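Side-chain contact in galectin 2 (Gallus gallus, PDB 2YMZ), which probably binds carbohydrates, acting as a lectin of the galectin type: residues E86-D90 with K91-K95. Sequence-based numbering, arbitrary orientation.
Sequences EFLGD and KFLVK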
ATOM      1  N   GLU A  86      -0.663  14.030   8.825  1.00 21.96           N
ATOM      2  CA  GLU A  86      -0.964  15.198   7.985  1.00 24.12           C
ATOM      3  C   GLU A  86       0.286  15.957   7.669  1.00 23.12           C
ATOM      4  O   GLU A  86       1.175  16.076   8.565  1.00 23.95           O
ATOM      5  CB  GLU A  86      -1.888  16.054   8.745  1.00 24.89           C
ATOM      6  CG  GLU A  86      -3.260  15.477   8.560  1.00 37.25           C
ATOM      7  CD  GLU A  86      -4.183  15.901   9.623  1.00 42.17           C
ATOM      8  OE1 GLU A  86      -3.710  16.622  10.516  1.00 47.95           O
ATOM      9  OE2 GLU A  86      -5.380  15.487   9.546  1.00 45.65           O
ATOM     10  N   PHE A  87       0.379  16.381   6.400  1.00 22.91           N
ATOM     11  CA  PHE A  87       1.538  17.070   5.883  1.00 22.41           C
ATOM     12  C   PHE A  87       1.168  18.558   6.008  1.00 25.79           C
ATOM     13  O   PHE A  87       0.319  19.070   5.229  1.00 24.64           O
ATOM     14  CB  PHE A  87       1.764  16.616   4.434  1.00 21.04           C
ATOM     15  CG  PHE A  87       3.033  17.138   3.793  1.00 20.90           C
ATOM     16  CD1 PHE A  87       3.728  18.234   4.323  1.00 22.03           C
ATOM     17  CD2 PHE A  87       3.453  16.590   2.598  1.00 23.75           C
ATOM     18  CE1 PHE A  87       4.864  18.725   3.720  1.00 24.43           C
ATOM     19  CE2 PHE A  87       4.632  17.064   1.976  1.00 24.53           C
ATOM     20  CZ  PHE A  87       5.305  18.145   2.533  1.00 25.19           C
ATOM     21  N   LEU A  88       1.669  19.211   7.048  1.00 27.04           N
ATOM     22  CA  LEU A  88       1.216  20.562   7.319  1.00 27.92           C
ATOM     23  C   LEU A  88       2.338  21.602   7.078  1.00 29.84           C
ATOM     24  O   LEU A  88       2.773  22.273   8.007  1.00 31.13           O
ATOM     25  CB  LEU A  88       0.593  20.659   8.713  1.00 26.71           C
ATOM     26  CG  LEU A  88      -0.642  19.792   8.940  1.00 27.07           C
ATOM     27  CD1 LEU A  88      -1.116  19.999  10.340  1.00 29.65           C
ATOM     28  CD2 LEU A  88      -1.768  20.114   7.983  1.00 26.56           C
ATOM     29  N   GLY A  89       2.845  21.666   5.847  1.00 30.16           N
ATOM     30  CA  GLY A  89       3.824  22.673   5.505  1.00 32.07           C
ATOM     31  C   GLY A  89       5.123  22.423   6.218  1.00 29.94           C
ATOM     32  O   GLY A  89       5.874  21.551   5.794  1.00 33.89           O
ATOM     33  N   ASP A  90       5.357  23.169   7.306  1.00 25.30           N
ATOM     34  CA  ASP A  90       6.621  23.126   8.046  0.50 28.04           C
ATOM     35  C   ASP A  90       6.669  21.992   9.085  1.00 28.40           C
ATOM     36  O   ASP A  90       7.659  21.841   9.804  1.00 28.73           O
ATOM     37  CB  ASP A  90       6.912  24.479   8.736  0.50 29.22           C
ATOM     38  CG  ASP A  90       6.047  24.717   9.952  0.50 29.60           C
ATOM     39  OD1 ASP A  90       4.901  24.245   9.969  0.50 32.81           O
ATOM     40  OD2 ASP A  90       6.508  25.388  10.903  0.50 35.94           O
ATOM     41  N   LYS A  91       5.602  21.217   9.167  1.00 25.35           N
ATOM     42  CA  LYS A  91       5.603  20.113  10.110  1.00 25.51           C
ATOM     43  C   LYS A  91       4.680  19.008   9.656  1.00 25.42           C
ATOM     44  O   LYS A  91       3.791  19.203   8.855  1.00 24.40           O
ATOM     45  CB  LYS A  91       5.151  20.586  11.479  1.00 24.06           C
ATOM     46  CG  LYS A  91       3.749  21.148  11.547  1.00 32.00           C
ATOM     47  CD  LYS A  91       3.435  21.732  12.926  1.00 41.10           C
ATOM     48  CE  LYS A  91       1.931  21.954  13.150  1.00 53.20           C
ATOM     49  NZ  LYS A  91       1.506  23.368  12.859  1.00 59.01           N
ATOM     50  N   PHE A  92       4.932  17.851  10.251  1.00 24.37           N
ATOM     51  CA  PHE A  92       4.024  16.694  10.169  1.00 22.96           C
ATOM     52  C   PHE A  92       3.281  16.544  11.472  1.00 21.90           C
ATOM     53  O   PHE A  92       3.815  16.757  12.591  1.00 24.79           O
ATOM     54  CB  PHE A  92       4.846  15.452   9.828  1.00 21.04           C
ATOM     55  CG  PHE A  92       5.582  15.588   8.532  1.00 22.47           C
ATOM     56  CD1 PHE A  92       4.915  15.418   7.298  1.00 24.32           C
ATOM     57  CD2 PHE A  92       6.892  15.959   8.515  1.00 22.53           C
ATOM     58  CE1 PHE A  92       5.595  15.581   6.109  1.00 26.53           C
ATOM     59  CE2 PHE A  92       7.589  16.120   7.333  1.00 25.11           C
ATOM     60  CZ  PHE A  92       6.937  15.930   6.108  1.00 27.96           C
ATOM     61  N   LEU A  93       2.022  16.143  11.367  1.00 18.44           N
ATOM     62  CA  LEU A  93       1.321  15.958  12.558  1.00 19.98           C
ATOM     63  C   LEU A  93       0.797  14.504  12.469  1.00 23.41           C
ATOM     64  O   LEU A  93       0.169  14.149  11.466  1.00 23.53           O
ATOM     65  CB  LEU A  93       0.184  16.971  12.579  1.00 27.82           C
ATOM     66  CG  LEU A  93      -0.747  16.989  13.776  1.00 35.95           C
ATOM     67  CD1 LEU A  93      -0.134  17.803  14.911  1.00 42.27           C
ATOM     68  CD2 LEU A  93      -2.058  17.644  13.340  1.00 41.97           C
ATOM     69  N   VAL A  94       0.983  13.702  13.526  1.00 19.00           N
ATOM     70  CA  VAL A  94       0.483  12.330  13.554  1.00 18.16           C
ATOM     71  C   VAL A  94      -0.609  12.259  14.623  1.00 19.63           C
ATOM     72  O   VAL A  94      -0.350  12.456  15.843  1.00 24.83           O
ATOM     73  CB  VAL A  94       1.599  11.289  13.809  1.00 19.00           C
ATOM     74  CG1 VAL A  94       0.997   9.859  13.649  1.00 16.54           C
ATOM     75  CG2 VAL A  94       2.762  11.461  12.812  1.00 17.96           C
ATOM     76  N   LYS A  95      -1.832  11.931  14.221  1.00 17.59           N
ATOM     77  CA  LYS A  95      -2.905  11.810  15.238  1.00 19.77           C
ATOM     78  C   LYS A  95      -3.096  10.370  15.648  1.00 25.26           C
ATOM     79  O   LYS A  95      -3.229   9.453  14.807  1.00 20.78           O
ATOM     80  CB  LYS A  95      -4.245  12.294  14.694  1.00 24.46           C
ATOM     81  CG  LYS A  95      -4.219  13.709  14.211  1.00 28.76           C
ATOM     82  CD  LYS A  95      -5.664  14.068  13.833  1.00 40.06           C
ATOM     83  CE  LYS A  95      -5.643  15.313  12.959  1.00 43.49           C
ATOM     84  NZ  LYS A  95      -7.019  15.493  12.381  1.00 50.01           N
TER
HETATM   85  O   HOH W   1       1.897  24.022  10.177  1.00 38.36           O
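E86 and L93 face each other as an antiparallel hydrogen-bonded pair, with N of E86 2.8 Å from O of L93, in a tight beta hairpin; the N-to-C directions of segments 86-88 and 91-95 make an angle of 152°. F87 and F92 form the next, non-hydrogen-bonded pair. L88 and K91 close the ladder around a type II' turn. G89 takes the positive phi of the turn's first corner, which glycine accepts easily. N of L88 bonds to O of K91 at 2.8 Å; the return bond from N of K91 reaches O of L88 from above the carbonyl plane and is longer, 3.2 Å. A water also donates to O of L88 and accepts from NZ of K91. The bend at the last torsion of the lysine (chi4 -96°) turns NZ back toward the turn, where the water links it to O of L88.

E86, L88, K91 and L93 share one face. L88 crosses L93 at a slant there, its CD1 3.9 Å from CD2 of L93 and also against CB of L93. CD2 of L93 also lies beside OE1 of E86. The carboxylate of E86 stretches across to K95, whose extended chain brings NZ within 3.3 Å of OE2 of E86. It is a salt bridge, with only a weak hydrogen bond.

The other face carries the two phenylalanines side by side. CE1 of F92 sits over one face of the F87 ring, toward its rim, 3.7 Å from CD1 of F87. The ring planes are inclined at 40°.

F87 and F92 are buried, and F92 packs on A42 and L43 of strand 40-48 in the opposing sheet of the galectin beta sandwich. The backbone of F92 bonds to F104 of strand 101-105. Strand 91-95 therefore lies between strands 80-88 and 101-105 in the five-stranded sheet.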